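Local coordinates for protein galactose mutarotase related enzyme (Lactobacillus acidophilus, PDB 3DCD) that probably binds carbohydrate and may act as an isomerase, as expected of an aldose 1-epimerase (galactose mutarotase) relative of otherwise unknown function, at residues D203-V216 against N228-W240. Sequence-based numbering, arbitrary orientation.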
loop_
_atom_site.group_PDB
_atom_site.type_symbol
_atom_site.label_atom_id
_atom_site.label_comp_id
_atom_site.label_asym_id
_atom_site.label_seq_id
_atom_site.Cartn_x
_atom_site.Cartn_y
_atom_site.Cartn_z
ATOM N N ASP A 203 -8.131 -5.419 -13.420
ATOM C CA ASP A 203 -7.847 -4.857 -12.088
ATOM C C ASP A 203 -6.523 -5.420 -11.504
ATOM O O ASP A 203 -5.718 -6.001 -12.231
ATOM C CB ASP A 203 -9.056 -5.083 -11.166
ATOM C CG ASP A 203 -9.212 -4.019 -10.115
ATOM O OD1 ASP A 203 -8.209 -3.397 -9.680
ATOM O OD2 ASP A 203 -10.367 -3.818 -9.698
ATOM N N ALA A 204 -6.302 -5.208 -10.210
ATOM C CA ALA A 204 -5.040 -5.499 -9.518
ATOM C C ALA A 204 -4.621 -6.957 -9.639
ATOM O O ALA A 204 -5.472 -7.850 -9.639
ATOM C CB ALA A 204 -5.155 -5.124 -8.033
ATOM N N LEU A 205 -3.317 -7.184 -9.760
ATOM C CA LEU A 205 -2.750 -8.526 -9.685
ATOM C C LEU A 205 -2.485 -8.780 -8.197
ATOM O O LEU A 205 -1.745 -8.032 -7.570
ATOM C CB LEU A 205 -1.452 -8.590 -10.503
ATOM C CG LEU A 205 -1.552 -8.102 -11.952
ATOM C CD1 LEU A 205 -0.161 -8.068 -12.638
ATOM C CD2 LEU A 205 -2.526 -8.976 -12.736
ATOM N N ILE A 206 -3.102 -9.821 -7.631
ATOM C CA ILE A 206 -2.996 -10.074 -6.200
ATOM C C ILE A 206 -2.287 -11.383 -5.978
ATOM O O ILE A 206 -2.767 -12.414 -6.458
ATOM C CB ILE A 206 -4.402 -10.125 -5.500
ATOM C CG1 ILE A 206 -5.156 -8.805 -5.712
ATOM C CG2 ILE A 206 -4.244 -10.451 -4.000
ATOM C CD1 ILE A 206 -6.624 -8.821 -5.239
ATOM N N TYR A 207 -1.161 -11.332 -5.255
ATOM C CA TYR A 207 -0.354 -12.528 -5.003
ATOM C C TYR A 207 -0.326 -12.895 -3.528
ATOM O O TYR A 207 -0.163 -12.037 -2.661
ATOM C CB TYR A 207 1.069 -12.374 -5.568
ATOM C CG TYR A 207 1.080 -12.074 -7.056
ATOM C CD1 TYR A 207 0.794 -13.068 -7.990
ATOM C CD2 TYR A 207 1.338 -10.776 -7.523
ATOM C CE1 TYR A 207 0.788 -12.784 -9.353
ATOM C CE2 TYR A 207 1.328 -10.482 -8.880
ATOM C CZ TYR A 207 1.076 -11.493 -9.786
ATOM O OH TYR A 207 1.070 -11.197 -11.127
ATOM N N GLU A 208 -0.541 -14.183 -3.265
ATOM C CA GLU A 208 -0.432 -14.740 -1.935
ATOM C C GLU A 208 1.049 -14.859 -1.617
ATOM O O GLU A 208 1.794 -15.480 -2.376
ATOM C CB GLU A 208 -1.112 -16.115 -1.896
ATOM C CG GLU A 208 -2.656 -16.019 -1.992
ATOM C CD GLU A 208 -3.360 -17.361 -1.869
ATOM O OE1 GLU A 208 -2.671 -18.416 -1.813
ATOM O OE2 GLU A 208 -4.609 -17.357 -1.835
ATOM N N LEU A 209 1.460 -14.249 -0.504
ATOM C CA LEU A 209 2.848 -14.270 -0.054
ATOM C C LEU A 209 3.031 -15.211 1.131
ATOM O O LEU A 209 2.089 -15.446 1.895
ATOM C CB LEU A 209 3.297 -12.864 0.340
ATOM C CG LEU A 209 3.265 -11.827 -0.786
ATOM C CD1 LEU A 209 3.715 -10.466 -0.293
ATOM C CD2 LEU A 209 4.163 -12.275 -1.930
ATOM N N ARG A 210 4.241 -15.747 1.253
ATOM C CA ARG A 210 4.595 -16.651 2.328
ATOM C C ARG A 210 5.944 -16.203 2.889
ATOM O O ARG A 210 6.797 -15.714 2.126
ATOM C CB ARG A 210 4.700 -18.075 1.767
ATOM C CG ARG A 210 3.389 -18.627 1.180
ATOM C CD ARG A 210 3.598 -20.018 0.557
ATOM N NE ARG A 210 4.136 -20.960 1.545
ATOM C CZ ARG A 210 3.429 -21.543 2.504
ATOM N NH1 ARG A 210 2.119 -21.327 2.604
ATOM N NH2 ARG A 210 4.038 -22.362 3.351
ATOM N N GLY A 211 6.145 -16.387 4.199
ATOM C CA GLY A 211 7.403 -16.040 4.867
ATOM C C GLY A 211 7.601 -14.536 4.995
ATOM O O GLY A 211 6.671 -13.758 4.755
ATOM N N ASN A 212 8.812 -14.108 5.339
ATOM C CA ASN A 212 9.066 -12.667 5.510
ATOM C C ASN A 212 10.217 -12.085 4.708
ATOM O O ASN A 212 10.754 -11.013 5.034
ATOM C CB ASN A 212 9.197 -12.301 6.995
ATOM C CG ASN A 212 10.080 -13.264 7.766
ATOM O OD1 ASN A 212 9.737 -13.667 8.889
ATOM N ND2 ASN A 212 11.215 -13.651 7.172
ATOM N N ASP A 213 10.588 -12.775 3.644
ATOM C CA ASP A 213 11.740 -12.359 2.849
ATOM C C ASP A 213 11.335 -11.870 1.484
ATOM O O ASP A 213 12.181 -11.753 0.595
ATOM C CB ASP A 213 12.801 -13.474 2.739
ATOM C CG ASP A 213 12.254 -14.785 2.170
ATOM O OD1 ASP A 213 11.013 -14.958 2.007
ATOM O OD2 ASP A 213 13.098 -15.667 1.896
ATOM N N ASN A 214 10.049 -11.568 1.315
ATOM C CA ASN A 214 9.558 -11.186 0.003
ATOM C C ASN A 214 9.950 -9.768 -0.353
ATOM O O ASN A 214 9.849 -8.831 0.469
ATOM C CB ASN A 214 8.046 -11.376 -0.127
ATOM C CG ASN A 214 7.626 -12.793 0.186
ATOM O OD1 ASN A 214 6.993 -13.055 1.213
ATOM N ND2 ASN A 214 7.985 -13.711 -0.684
ATOM N N LYS A 215 10.415 -9.630 -1.583
ATOM C CA LYS A 215 10.778 -8.329 -2.111
ATOM C C LYS A 215 10.263 -8.230 -3.531
ATOM O O LYS A 215 10.438 -9.151 -4.324
ATOM C CB LYS A 215 12.295 -8.139 -2.091
ATOM C CG LYS A 215 12.902 -8.472 -0.741
ATOM C CD LYS A 215 14.404 -8.799 -0.820
ATOM C CE LYS A 215 14.742 -10.211 -1.400
ATOM N NZ LYS A 215 14.546 -11.377 -0.457
ATOM N N VAL A 216 9.641 -7.112 -3.851
ATOM C CA VAL A 216 9.188 -6.855 -5.211
ATOM C C VAL A 216 10.099 -5.758 -5.798
ATOM O O VAL A 216 10.200 -4.676 -5.214
ATOM C CB VAL A 216 7.704 -6.400 -5.243
ATOM C CG1 VAL A 216 7.231 -6.197 -6.695
ATOM C CG2 VAL A 216 6.788 -7.415 -4.495
ATOM N N ASN A 228 12.692 -0.912 -4.873
ATOM C CA ASN A 228 12.539 -2.201 -4.207
ATOM C C ASN A 228 11.603 -2.113 -3.015
ATOM O O ASN A 228 11.745 -1.205 -2.190
ATOM C CB ASN A 228 13.902 -2.711 -3.790
ATOM C CG ASN A 228 13.947 -4.196 -3.732
ATOM O OD1 ASN A 228 13.366 -4.821 -2.833
ATOM N ND2 ASN A 228 14.616 -4.791 -4.708
ATOM N N VAL A 229 10.609 -3.010 -2.948
ATOM C CA VAL A 229 9.665 -3.006 -1.840
ATOM C C VAL A 229 9.800 -4.322 -1.072
ATOM O O VAL A 229 9.522 -5.395 -1.614
ATOM C CB VAL A 229 8.193 -2.824 -2.315
ATOM C CG1 VAL A 229 7.249 -2.810 -1.135
ATOM C CG2 VAL A 229 8.040 -1.500 -3.097
ATOM N N TRP A 230 10.236 -4.219 0.179
ATOM C CA TRP A 230 10.360 -5.384 1.054
ATOM C C TRP A 230 9.052 -5.451 1.857
ATOM O O TRP A 230 8.720 -4.522 2.615
ATOM C CB TRP A 230 11.557 -5.204 1.985
ATOM C CG TRP A 230 12.845 -4.905 1.247
ATOM C CD1 TRP A 230 13.151 -3.759 0.535
ATOM C CD2 TRP A 230 13.997 -5.744 1.156
ATOM N NE1 TRP A 230 14.409 -3.856 -0.005
ATOM C CE2 TRP A 230 14.960 -5.055 0.367
ATOM C CE3 TRP A 230 14.319 -7.008 1.664
ATOM C CZ2 TRP A 230 16.218 -5.595 0.073
ATOM C CZ3 TRP A 230 15.576 -7.551 1.369
ATOM C CH2 TRP A 230 16.513 -6.841 0.585
ATOM N N THR A 231 8.304 -6.542 1.688
ATOM C CA THR A 231 6.933 -6.616 2.222
ATOM C C THR A 231 6.877 -7.275 3.591
ATOM O O THR A 231 5.787 -7.494 4.137
ATOM C CB THR A 231 6.006 -7.377 1.263
ATOM O OG1 THR A 231 6.567 -8.672 1.010
ATOM C CG2 THR A 231 5.855 -6.614 -0.090
ATOM N N ARG A 232 8.053 -7.597 4.140
ATOM C CA ARG A 232 8.154 -8.222 5.459
ATOM C C ARG A 232 7.155 -9.390 5.550
ATOM O O ARG A 232 7.168 -10.279 4.689
ATOM C CB ARG A 232 7.946 -7.165 6.551
ATOM C CG ARG A 232 8.951 -5.993 6.446
ATOM C CD ARG A 232 8.872 -5.065 7.666
ATOM N NE ARG A 232 9.442 -3.745 7.389
ATOM C CZ ARG A 232 9.126 -2.648 8.069
ATOM N NH1 ARG A 232 8.257 -2.705 9.069
ATOM N NH2 ARG A 232 9.679 -1.492 7.763
ATOM N N ASP A 233 6.280 -9.387 6.550
ATOM C CA ASP A 233 5.367 -10.508 6.740
ATOM C C ASP A 233 3.986 -10.323 6.107
ATOM O O ASP A 233 3.029 -11.017 6.487
ATOM C CB ASP A 233 5.231 -10.846 8.229
ATOM C CG ASP A 233 4.653 -9.693 9.066
ATOM O OD1 ASP A 233 4.405 -8.561 8.560
ATOM O OD2 ASP A 233 4.443 -9.937 10.271
ATOM N N ALA A 234 3.850 -9.388 5.161
ATOM C CA ALA A 234 2.534 -9.216 4.506
ATOM C C ALA A 234 2.101 -10.547 3.895
ATOM O O ALA A 234 2.902 -11.191 3.211
ATOM C CB ALA A 234 2.598 -8.133 3.418
ATOM N N PRO A 235 0.856 -10.983 4.155
ATOM C CA PRO A 235 0.379 -12.209 3.513
ATOM C C PRO A 235 -0.021 -12.027 2.046
ATOM O O PRO A 235 -0.238 -13.022 1.352
ATOM C CB PRO A 235 -0.832 -12.590 4.357
ATOM C CG PRO A 235 -1.349 -11.287 4.876
ATOM C CD PRO A 235 -0.149 -10.416 5.076
ATOM N N PHE A 236 -0.122 -10.776 1.585
ATOM C CA PHE A 236 -0.528 -10.488 0.203
ATOM C C PHE A 236 0.229 -9.266 -0.304
ATOM O O PHE A 236 0.607 -8.380 0.474
ATOM C CB PHE A 236 -2.031 -10.144 0.046
ATOM C CG PHE A 236 -2.991 -11.099 0.729
ATOM C CD1 PHE A 236 -3.307 -12.332 0.151
ATOM C CD2 PHE A 236 -3.607 -10.737 1.915
ATOM C CE1 PHE A 236 -4.199 -13.207 0.779
ATOM C CE2 PHE A 236 -4.491 -11.593 2.550
ATOM C CZ PHE A 236 -4.793 -12.844 1.978
ATOM N N VAL A 237 0.381 -9.194 -1.619
ATOM C CA VAL A 237 0.774 -7.932 -2.257
ATOM C C VAL A 237 -0.107 -7.706 -3.485
ATOM O O VAL A 237 -0.378 -8.644 -4.255
ATOM C CB VAL A 237 2.301 -7.903 -2.611
ATOM C CG1 VAL A 237 2.665 -8.977 -3.647
ATOM C CG2 VAL A 237 2.736 -6.504 -3.139
ATOM N N GLY A 238 -0.581 -6.479 -3.662
ATOM C CA GLY A 238 -1.295 -6.147 -4.895
ATOM C C GLY A 238 -0.428 -5.294 -5.799
ATOM O O GLY A 238 0.281 -4.400 -5.326
ATOM N N ILE A 239 -0.479 -5.578 -7.098
ATOM C CA ILE A 239 0.183 -4.756 -8.117
ATOM C C ILE A 239 -0.928 -4.170 -8.985
ATOM O O ILE A 239 -1.772 -4.922 -9.492
ATOM C CB ILE A 239 1.158 -5.577 -9.046
ATOM C CG1 ILE A 239 1.992 -6.631 -8.279
ATOM C CG2 ILE A 239 2.052 -4.617 -9.880
ATOM C CD1 ILE A 239 2.944 -6.087 -7.213
ATOM N N TRP A 240 -0.922 -2.848 -9.188
ATOM C CA TRP A 240 -2.034 -2.204 -9.872
ATOM C C TRP A 240 -1.597 -0.919 -10.577
ATOM O O TRP A 240 -0.737 -0.191 -10.089
ATOM C CB TRP A 240 -3.150 -1.881 -8.849
ATOM C CG TRP A 240 -4.308 -1.019 -9.363
ATOM C CD1 TRP A 240 -5.428 -1.444 -10.038
ATOM C CD2 TRP A 240 -4.434 0.400 -9.234
ATOM N NE1 TRP A 240 -6.251 -0.363 -10.326
ATOM C CE2 TRP A 240 -5.663 0.776 -9.841
ATOM C CE3 TRP A 240 -3.633 1.394 -8.653
ATOM C CZ2 TRP A 240 -6.092 2.102 -9.901
ATOM C CZ3 TRP A 240 -4.069 2.722 -8.710
ATOM C CH2 TRP A 240 -5.289 3.057 -9.326
HETATM O O HOH W 1 4.101 -13.711 3.912
HETATM O O HOH W 2 10.937 -8.287 3.319
#
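With CG of Leu209 anti to its own carbonyl carbon (chi1 -62°), the leucine reaches across to Thr231, Ala234 and Val237. CD1 of Leu209 lies 3.6 Å from OG1 of Thr231, the two side chains crossing at about a right angle, and 3.7 Å from CB of Val237; CD2 touches CG1 of the same valine. Lys215 starts with a similar first torsion (chi1 -50°), and its CG lies over one face of the Trp230 indole, offset toward the rim, the two side chains side by side and pointing the same way. Bends at chi3 and chi4 then turn the chain back, so that NZ of Lys215 donates to Asp213 O at 2.6 Å. With an alanine here, the aliphatic cover over the indole would probably be lost and Asp213 O would be left without its ammonium partner. The backbone here forms two antiparallel pairings in the beta-sandwich fold of the galactose mutarotase family: strands 214-220 and 226-232 form a hairpin in one large sheet, while 205-208 and 236-240 pair in another. The chain passes between the sheets through a type II' turn from Thr231 to Ala234. In the second pairing the bond from Tyr207 N to Val237 O is nearly straight (175° at the hydrogen), whereas just beyond the strands Leu209 N meets Pro235 O at 2.8 Å from above the carbonyl plane. CG1 of Ile239 comes to the edge of the Tyr207 ring, 4.0 Å from CE2, and CD1 of Ile239 lies against CG1 of Val216, bringing the two pairings together; Met163 of strand 159-164 also packs on Leu209 and Val237. Where the backbones part, one water donates to both Gly211 O and Ala234 O, and another donates to Asn212 O and Asn214 O while accepting from Arg232 N at 3.1 Å.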